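Local coordinates for protein lipolytic enzyme (Clostridium thermocellum, PDB 2VPT) that probably removes acetyl groups from acetylated xylan, as the SGNH-type catalytic domain of a family 3 carbohydrate esterase from a dockerin-bearing, cellulosome-bound protein, at residues Gly46-Gly51 with Lys58-His63; Lys7-Gly12 with Asn80-Asp85. All coordinates share one frame; numbering follows the deposited sequence.

Interaction 1. Residues Gly46-Gly51 with Lys58-His63. With CA (calcium ion), chain B.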
ATOM      1  N   GLY A  46       2.669   8.459 -10.539  1.00 11.21           N
ATOM      2  CA  GLY A  46       1.637   7.431 -10.456  1.00 11.28           C
ATOM      3  C   GLY A  46       0.593   7.838  -9.438  1.00 11.72           C
ATOM      4  O   GLY A  46       0.842   8.732  -8.621  1.00 12.71           O
ATOM      5  N   SER A  47      -0.589   7.240  -9.482  0.50 12.00           N
ATOM      6  CA  SER A  47      -1.640   7.674  -8.566  0.50 11.63           C
ATOM      7  C   SER A  47      -1.589   6.978  -7.209  0.50 10.61           C
ATOM      8  O   SER A  47      -2.093   7.528  -6.220  0.50 10.88           O
ATOM      9  CB  SER A  47      -3.032   7.573  -9.192  0.50 11.95           C
ATOM     10  OG  SER A  47      -3.122   8.456 -10.299  0.50 13.39           O
ATOM     11  N   GLN A  48      -0.957   5.802  -7.126  1.00  9.25           N
ATOM     12  CA  GLN A  48      -0.807   5.133  -5.826  1.00  9.40           C
ATOM     13  C   GLN A  48       0.169   5.940  -4.990  1.00  9.18           C
ATOM     14  O   GLN A  48       0.986   6.675  -5.536  1.00  9.64           O
ATOM     15  CB  GLN A  48      -0.222   3.739  -5.987  1.00  9.38           C
ATOM     16  CG  GLN A  48      -1.010   2.795  -6.895  1.00  9.77           C
ATOM     17  CD  GLN A  48      -2.161   2.157  -6.203  1.00 10.14           C
ATOM     18  OE1 GLN A  48      -3.172   2.814  -5.919  1.00 12.05           O
ATOM     19  NE2 GLN A  48      -2.026   0.872  -5.908  1.00 11.07           N
ATOM     20  N   ARG A  49       0.086   5.828  -3.669  1.00  9.27           N
ATOM     21  CA  ARG A  49       1.079   6.476  -2.808  0.50 10.77           C
ATOM     22  C   ARG A  49       1.284   5.637  -1.561  1.00  9.30           C
ATOM     23  O   ARG A  49       0.357   5.398  -0.786  1.00  8.90           O
ATOM     24  CB  ARG A  49       0.693   7.934  -2.495  0.50 11.08           C
ATOM     25  CG  ARG A  49       1.732   8.721  -1.677  0.50 14.46           C
ATOM     26  CD  ARG A  49       1.957  10.217  -2.094  0.50 16.36           C
ATOM     27  NE  ARG A  49       0.824  10.911  -2.704  0.50 19.94           N
ATOM     28  CZ  ARG A  49       0.890  12.000  -3.484  0.50 21.51           C
ATOM     29  NH1 ARG A  49       2.050  12.561  -3.813  0.50 23.28           N
ATOM     30  NH2 ARG A  49      -0.225  12.529  -3.967  0.50 22.62           N
ATOM     31  N   SER A  50       2.517   5.165  -1.392  1.00  9.07           N
ATOM     32  CA  SER A  50       2.871   4.350  -0.249  1.00  9.27           C
ATOM     33  C   SER A  50       4.370   4.334  -0.054  1.00  8.74           C
ATOM     34  O   SER A  50       5.128   4.487  -1.011  1.00  9.94           O
ATOM     35  CB  SER A  50       2.370   2.915  -0.404  1.00  9.60           C
ATOM     36  OG  SER A  50       3.018   2.201  -1.444  1.00 10.54           O
ATOM     37  N   GLY A  51       4.790   4.102   1.181  1.00  9.11           N
ATOM     38  CA  GLY A  51       6.190   4.017   1.481  1.00  8.93           C
ATOM     39  C   GLY A  51       6.475   4.402   2.910  1.00  9.35           C
ATOM     40  O   GLY A  51       5.612   4.946   3.592  1.00 10.00           O
ATOM     41  N   LYS A  58       6.664   9.089  -2.849  1.00 10.07           N
ATOM     42  CA  LYS A  58       6.007   7.809  -2.609  1.00 10.60           C
ATOM     43  C   LYS A  58       5.014   7.434  -3.720  1.00  9.75           C
ATOM     44  O   LYS A  58       4.277   6.442  -3.593  1.00  9.87           O
ATOM     45  CB  LYS A  58       5.283   7.855  -1.260  1.00 11.44           C
ATOM     46  CG  LYS A  58       6.209   8.088  -0.064  1.00 12.77           C
ATOM     47  CD  LYS A  58       5.413   8.415   1.230  1.00 14.83           C
ATOM     48  CE  LYS A  58       6.292   8.947   2.392  1.00 16.53           C
ATOM     49  NZ  LYS A  58       6.815  10.302   2.141  1.00 20.89           N
ATOM     50  N   ASP A  59       5.006   8.191  -4.815  1.00  9.51           N
ATOM     51  CA  ASP A  59       4.066   7.935  -5.905  1.00  9.51           C
ATOM     52  C   ASP A  59       4.482   6.740  -6.748  1.00  9.25           C
ATOM     53  O   ASP A  59       5.665   6.530  -6.998  1.00  9.87           O
ATOM     54  CB  ASP A  59       3.959   9.155  -6.810  1.00  9.90           C
ATOM     55  CG  ASP A  59       3.642  10.415  -6.041  1.00 10.91           C
ATOM     56  OD1 ASP A  59       2.715  10.405  -5.201  1.00 12.82           O
ATOM     57  OD2 ASP A  59       4.344  11.423  -6.272  1.00 14.70           O
ATOM     58  N   HIS A  60       3.505   5.962  -7.202  1.00  8.74           N
ATOM     59  CA  HIS A  60       3.813   4.800  -8.047  1.00  8.66           C
ATOM     60  C   HIS A  60       2.549   4.245  -8.702  1.00  8.39           C
ATOM     61  O   HIS A  60       1.442   4.714  -8.435  1.00  8.40           O
ATOM     62  CB  HIS A  60       4.513   3.705  -7.242  1.00  8.47           C
ATOM     63  CG  HIS A  60       3.685   3.119  -6.143  1.00  7.95           C
ATOM     64  ND1 HIS A  60       2.800   2.078  -6.348  1.00  7.99           N
ATOM     65  CD2 HIS A  60       3.609   3.423  -4.824  1.00  9.08           C
ATOM     66  CE1 HIS A  60       2.222   1.766  -5.198  1.00  8.19           C
ATOM     67  NE2 HIS A  60       2.699   2.567  -4.256  1.00  9.44           N
ATOM     68  N   GLU A  61       2.730   3.235  -9.561  1.00  8.80           N
ATOM     69  CA  GLU A  61       1.606   2.466 -10.143  1.00  8.57           C
ATOM     70  C   GLU A  61       1.832   0.964  -9.950  1.00  8.41           C
ATOM     71  O   GLU A  61       1.681   0.155 -10.884  1.00  8.46           O
ATOM     72  CB  GLU A  61       1.380   2.778 -11.623  1.00 10.46           C
ATOM     73  CG  GLU A  61       0.721   4.093 -11.923  1.00 13.81           C
ATOM     74  CD  GLU A  61      -0.705   4.273 -11.447  1.00 13.00           C
ATOM     75  OE1 GLU A  61      -1.411   3.358 -10.934  1.00 11.75           O
ATOM     76  OE2 GLU A  61      -1.124   5.433 -11.507  1.00 16.38           O
ATOM     77  N   GLY A  62       2.186   0.596  -8.725  1.00  7.81           N
ATOM     78  CA  GLY A  62       2.245  -0.788  -8.294  1.00  8.17           C
ATOM     79  C   GLY A  62       0.911  -1.194  -7.712  1.00  8.64           C
ATOM     80  O   GLY A  62       0.358  -0.491  -6.864  1.00  9.43           O
ATOM     81  N   HIS A  63       0.394  -2.331  -8.177  1.00  9.01           N
ATOM     82  CA  HIS A  63      -0.912  -2.838  -7.772  1.00  9.71           C
ATOM     83  C   HIS A  63      -0.820  -4.295  -7.353  1.00  9.91           C
ATOM     84  O   HIS A  63      -0.738  -5.189  -8.198  1.00  9.96           O
ATOM     85  CB  HIS A  63      -1.889  -2.693  -8.944  1.00  9.93           C
ATOM     86  CG  HIS A  63      -2.218  -1.275  -9.258  1.00  9.71           C
ATOM     87  ND1 HIS A  63      -1.440  -0.455 -10.055  1.00 11.65           N
ATOM     88  CD2 HIS A  63      -3.224  -0.501  -8.799  1.00  8.56           C
ATOM     89  CE1 HIS A  63      -1.970   0.759 -10.063  1.00  8.16           C
ATOM     90  NE2 HIS A  63      -3.072   0.741  -9.343  1.00 13.34           N
TER
HETATM   91 CA    CA B1235       6.292  12.217  -7.379  1.00 13.53          CA
HETATM   92  O   HOH W   1       0.242   9.605  -5.976  1.00 19.10           O
HETATM   93  O   HOH W   2      -2.818   7.129 -12.743  1.00 27.09           O
HETATM   94  O   HOH W   3       5.039  11.610  -3.061  1.00 27.25           O
HETATM   95  O   HOH W   4       6.330  13.962  -5.851  1.00 18.55           O
HETATM   96  O   HOH W   5       4.397  13.141  -8.519  1.00 18.71           O
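A β hairpin next to the calcium site pairs Q48 and R49 of strand 48-49 with H60 and D59 of strand 59-62. Q48 and H60 form the antiparallel hydrogen-bonded pair: Q48 N donates a hydrogen bond to H60 O (2.9 Å) and H60 N donates one to Q48 O (3.1 Å). On their face of the sheet, Q48 CB sits over the H60 ring, a CH-π contact with CB 3.5 Å from the ring centroid. That imidazole is held at both nitrogens. NE2 donates to S50 OG (2.9 Å), itself bonded to M24, while ND1 accepts G62 N almost exactly in the ring plane, which fixes the ring's rotation. The Q48 chain bends at chi2 (-82°), laying its amide nearly parallel to the H63 ring, planes 10° apart, and NE2 reaches G62 O at 2.9 Å. At the hairpin's open end E61 OE2 takes S47 N from above the carboxylate plane (2.8 Å). On the other face R49 and D59 lie side by side, their flat groups steeply turned; in the conformer modelled here, OD1 sits over a face of the guanidinium, with a salt bridge from NH1 to OD1 (2.6 Å). The D59 carboxylate thus divides its work: OD1 meets the arginine and a water shared with G46 O, while OD2 binds the calcium ion at 2.4 Å, alongside D43, F44, D57 and waters.

Interaction 2. Residues Lys7-Gly12 with Asn80-Asp85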
ATOM      1  N   LYS A   7      10.725  12.127 -14.978  1.00 13.56           N
ATOM      2  CA  LYS A   7       9.521  11.489 -14.430  1.00 13.26           C
ATOM      3  C   LYS A   7       9.572  10.002 -14.747  1.00 12.54           C
ATOM      4  O   LYS A   7       9.648   9.605 -15.917  1.00 12.86           O
ATOM      5  CB  LYS A   7       8.250  12.090 -15.021  1.00 13.23           C
ATOM      6  CG  LYS A   7       7.973  13.520 -14.557  1.00 14.39           C
ATOM      7  CD  LYS A   7       6.688  14.069 -15.150  1.00 17.33           C
ATOM      8  CE  LYS A   7       6.316  15.409 -14.529  1.00 22.71           C
ATOM      9  NZ  LYS A   7       4.987  15.915 -14.995  1.00 27.56           N
ATOM     10  N   ILE A   8       9.553   9.186 -13.702  1.00 11.15           N
ATOM     11  CA  ILE A   8       9.636   7.745 -13.812  1.00 11.17           C
ATOM     12  C   ILE A   8       8.380   7.139 -13.206  1.00 10.79           C
ATOM     13  O   ILE A   8       8.041   7.448 -12.070  1.00 10.63           O
ATOM     14  CB  ILE A   8      10.858   7.169 -13.070  1.00 10.82           C
ATOM     15  CG1 ILE A   8      12.165   7.789 -13.594  1.00 12.37           C
ATOM     16  CG2 ILE A   8      10.856   5.646 -13.221  1.00 12.41           C
ATOM     17  CD1 ILE A   8      13.434   7.350 -12.860  1.00 12.78           C
HETATM   18  N   MSE A   9       7.681   6.298 -13.965  1.00 10.51           N
HETATM   19  CA  MSE A   9       6.493   5.621 -13.469  1.00 11.76           C
HETATM   20  C   MSE A   9       6.805   4.159 -13.180  1.00  9.81           C
HETATM   21  O   MSE A   9       6.976   3.362 -14.110  1.00 10.19           O
HETATM   22  CB  MSE A   9       5.363   5.698 -14.479  1.00 10.90           C
HETATM   23  CG  MSE A   9       4.058   5.139 -13.917  1.00 11.83           C
HETATM   24 SE   MSE A   9       2.629   5.139 -15.193  1.00 24.52          SE
HETATM   25  CE  MSE A   9       2.370   6.271 -14.999  1.00  2.00           C
ATOM     26  N   PRO A  10       6.869   3.789 -11.893  1.00  8.85           N
ATOM     27  CA  PRO A  10       6.997   2.367 -11.555  1.00  8.78           C
ATOM     28  C   PRO A  10       5.659   1.656 -11.715  1.00  9.00           C
ATOM     29  O   PRO A  10       4.704   2.001 -11.034  1.00 10.06           O
ATOM     30  CB  PRO A  10       7.437   2.387 -10.077  1.00  9.36           C
ATOM     31  CG  PRO A  10       7.782   3.808  -9.787  1.00 10.16           C
ATOM     32  CD  PRO A  10       6.910   4.627 -10.677  1.00  9.53           C
ATOM     33  N   VAL A  11       5.599   0.688 -12.621  1.00  8.77           N
ATOM     34  CA  VAL A  11       4.369  -0.038 -12.935  1.00  8.64           C
ATOM     35  C   VAL A  11       4.592  -1.506 -12.575  1.00  8.44           C
ATOM     36  O   VAL A  11       5.552  -2.121 -13.027  1.00  9.08           O
ATOM     37  CB  VAL A  11       4.007   0.059 -14.427  1.00  8.75           C
ATOM     38  CG1 VAL A  11       2.770  -0.772 -14.726  1.00 10.59           C
ATOM     39  CG2 VAL A  11       3.797   1.482 -14.817  1.00 10.51           C
ATOM     40  N   GLY A  12       3.715  -2.089 -11.768  1.00  8.19           N
ATOM     41  CA  GLY A  12       3.873  -3.487 -11.454  1.00  8.25           C
ATOM     42  C   GLY A  12       2.816  -4.015 -10.528  1.00  8.10           C
ATOM     43  O   GLY A  12       1.695  -3.468 -10.441  1.00  8.32           O
ATOM     44  N   ASN A  80      -1.305   8.703 -19.919  1.00 15.74           N
ATOM     45  CA  ASN A  80      -1.808  10.016 -20.320  1.00 16.81           C
ATOM     46  C   ASN A  80      -1.901  10.970 -19.130  1.00 16.39           C
ATOM     47  O   ASN A  80      -1.620  12.160 -19.261  1.00 17.86           O
ATOM     48  CB  ASN A  80      -3.153   9.884 -21.039  1.00 17.07           C
ATOM     49  CG  ASN A  80      -3.006   9.347 -22.464  1.00 19.69           C
ATOM     50  OD1 ASN A  80      -3.874   8.617 -22.958  1.00 23.92           O
ATOM     51  ND2 ASN A  80      -1.907   9.701 -23.124  1.00 20.19           N
ATOM     52  N   THR A  81      -2.268  10.450 -17.961  1.00 15.75           N
ATOM     53  CA  THR A  81      -2.391  11.266 -16.763  1.00 16.21           C
ATOM     54  C   THR A  81      -1.037  11.757 -16.263  1.00 16.41           C
ATOM     55  O   THR A  81      -0.877  12.932 -15.927  1.00 17.08           O
ATOM     56  CB  THR A  81      -3.093  10.484 -15.643  1.00 15.86           C
ATOM     57  OG1 THR A  81      -4.444  10.201 -16.036  1.00 17.67           O
ATOM     58  CG2 THR A  81      -3.107  11.270 -14.337  1.00 17.27           C
ATOM     59  N   HIS A  82      -0.046  10.871 -16.244  1.00 15.97           N
ATOM     60  CA  HIS A  82       1.232  11.177 -15.585  1.00 16.23           C
ATOM     61  C   HIS A  82       2.367  11.529 -16.536  1.00 16.62           C
ATOM     62  O   HIS A  82       3.371  12.091 -16.105  1.00 17.50           O
ATOM     63  CB  HIS A  82       1.629  10.022 -14.668  1.00 16.34           C
ATOM     64  CG  HIS A  82       0.633   9.776 -13.584  1.00 15.75           C
ATOM     65  ND1 HIS A  82       0.442  10.659 -12.543  1.00 16.93           N
ATOM     66  CD2 HIS A  82      -0.263   8.778 -13.407  1.00 15.76           C
ATOM     67  CE1 HIS A  82      -0.516  10.200 -11.758  1.00 16.99           C
ATOM     68  NE2 HIS A  82      -0.967   9.065 -12.263  1.00 16.73           N
ATOM     69  N   ASN A  83       2.200  11.195 -17.813  1.00 16.51           N
ATOM     70  CA  ASN A  83       3.166  11.530 -18.864  1.00 16.75           C
ATOM     71  C   ASN A  83       4.625  11.299 -18.454  1.00 15.94           C
ATOM     72  O   ASN A  83       5.459  12.189 -18.527  1.00 16.79           O
ATOM     73  CB  ASN A  83       2.948  12.970 -19.362  1.00 17.95           C
ATOM     74  CG  ASN A  83       3.655  13.248 -20.668  1.00 19.32           C
ATOM     75  OD1 ASN A  83       3.811  12.367 -21.513  1.00 21.20           O
ATOM     76  ND2 ASN A  83       4.094  14.490 -20.837  1.00 23.06           N
ATOM     77  N   PRO A  84       4.951  10.071 -18.051  1.00 14.50           N
ATOM     78  CA  PRO A  84       6.307   9.807 -17.613  1.00 14.00           C
ATOM     79  C   PRO A  84       7.316   9.828 -18.759  1.00 14.59           C
ATOM     80  O   PRO A  84       6.970   9.524 -19.897  1.00 15.10           O
ATOM     81  CB  PRO A  84       6.212   8.387 -17.063  1.00 13.28           C
ATOM     82  CG  PRO A  84       5.098   7.779 -17.828  1.00 13.68           C
ATOM     83  CD  PRO A  84       4.114   8.862 -18.015  1.00 13.82           C
ATOM     84  N   ASP A  85       8.556  10.148 -18.431  1.00 13.59           N
ATOM     85  CA  ASP A  85       9.673  10.024 -19.374  1.00 13.83           C
ATOM     86  C   ASP A  85      10.150   8.575 -19.480  1.00 13.61           C
ATOM     87  O   ASP A  85      10.607   8.128 -20.531  1.00 13.72           O
ATOM     88  CB  ASP A  85      10.823  10.925 -18.928  1.00 14.21           C
ATOM     89  CG  ASP A  85      10.415  12.370 -18.834  1.00 16.08           C
ATOM     90  OD1 ASP A  85       9.950  12.904 -19.860  1.00 19.83           O
ATOM     91  OD2 ASP A  85      10.535  12.963 -17.746  1.00 18.02           O
TER
HETATM   92  O   HOH W   6       3.258  13.876 -13.960  1.00 26.73           O
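K7 and D85 meet through two backbone-centred bonds. K7 N donates to D85 OD2 (2.9 Å, nearly straight at 171°), arriving on the anti side of the carboxylate and slightly out of its plane; D85 N donates in return to K7 O (2.8 Å). One residue therefore grips both polar backbone atoms of the lysine, and the other carboxylate oxygen, OD1, has a long, weak ion pair with K4, outside these two segments.

The K7 side chain starts with CB 3.7 Å from D85 OD2, and CG stays beside the same oxygen. With CG placed opposite the carbonyl carbon (chi1 -70°) and every later torsion extended, the chain then runs past the aspartate toward the helix end. CD runs alongside two carbonyl oxygens on one flank, 4.0 Å from H82 O and about as far from N83 O. At the tip, NZ donates to a water (2.9 Å), and that water donates to H82 O at 2.8 Å. The ammonium group thus reaches the last turn of helix 68-82 through a solvent bridge, where the partial negative charge of the helix C-terminus probably favours it; it does not pair directly with D85.

Further along the strand, on the same side, selenomethionine M9 packs CB against P84 CB (3.8 Å). Its SE-CE bond is modelled too short, leaving the fit of the methyl against H82 doubtful.

N83, with positive phi, ends the helix, and P84 and D85 turn the chain into strand 86-90, whose V86 bonds to the backbones of K7 and M9. Helix 68-82 is the connection of a β-α-β crossover from strand 59-62 to strand 86-90, passing over strand 5-12, in the α/β fold of SGNH hydrolases.

Interactions 1 and 2 lie about 10 Å apart, centre to centre, and share one sheet: strand 59-62 runs parallel to strand 5-12, with probable hydrogen bonds from E61 N to P10 O and from H63 N to G12 O, both 2.8 Å. They also meet at H82, whose NE2 is hydrogen-bonded to S47 OG in the conformer modelled and packs 3.7 Å from E61 OE2, so the helix end of interaction 2 lies against the open end of the hairpin. The calcium ion belongs to interaction 1 through D59, yet the K7 side chain lies about 7 Å from it at the nearest atoms. Away from the calcium, G62 lies near a probable Ser-His-Asp catalytic triad.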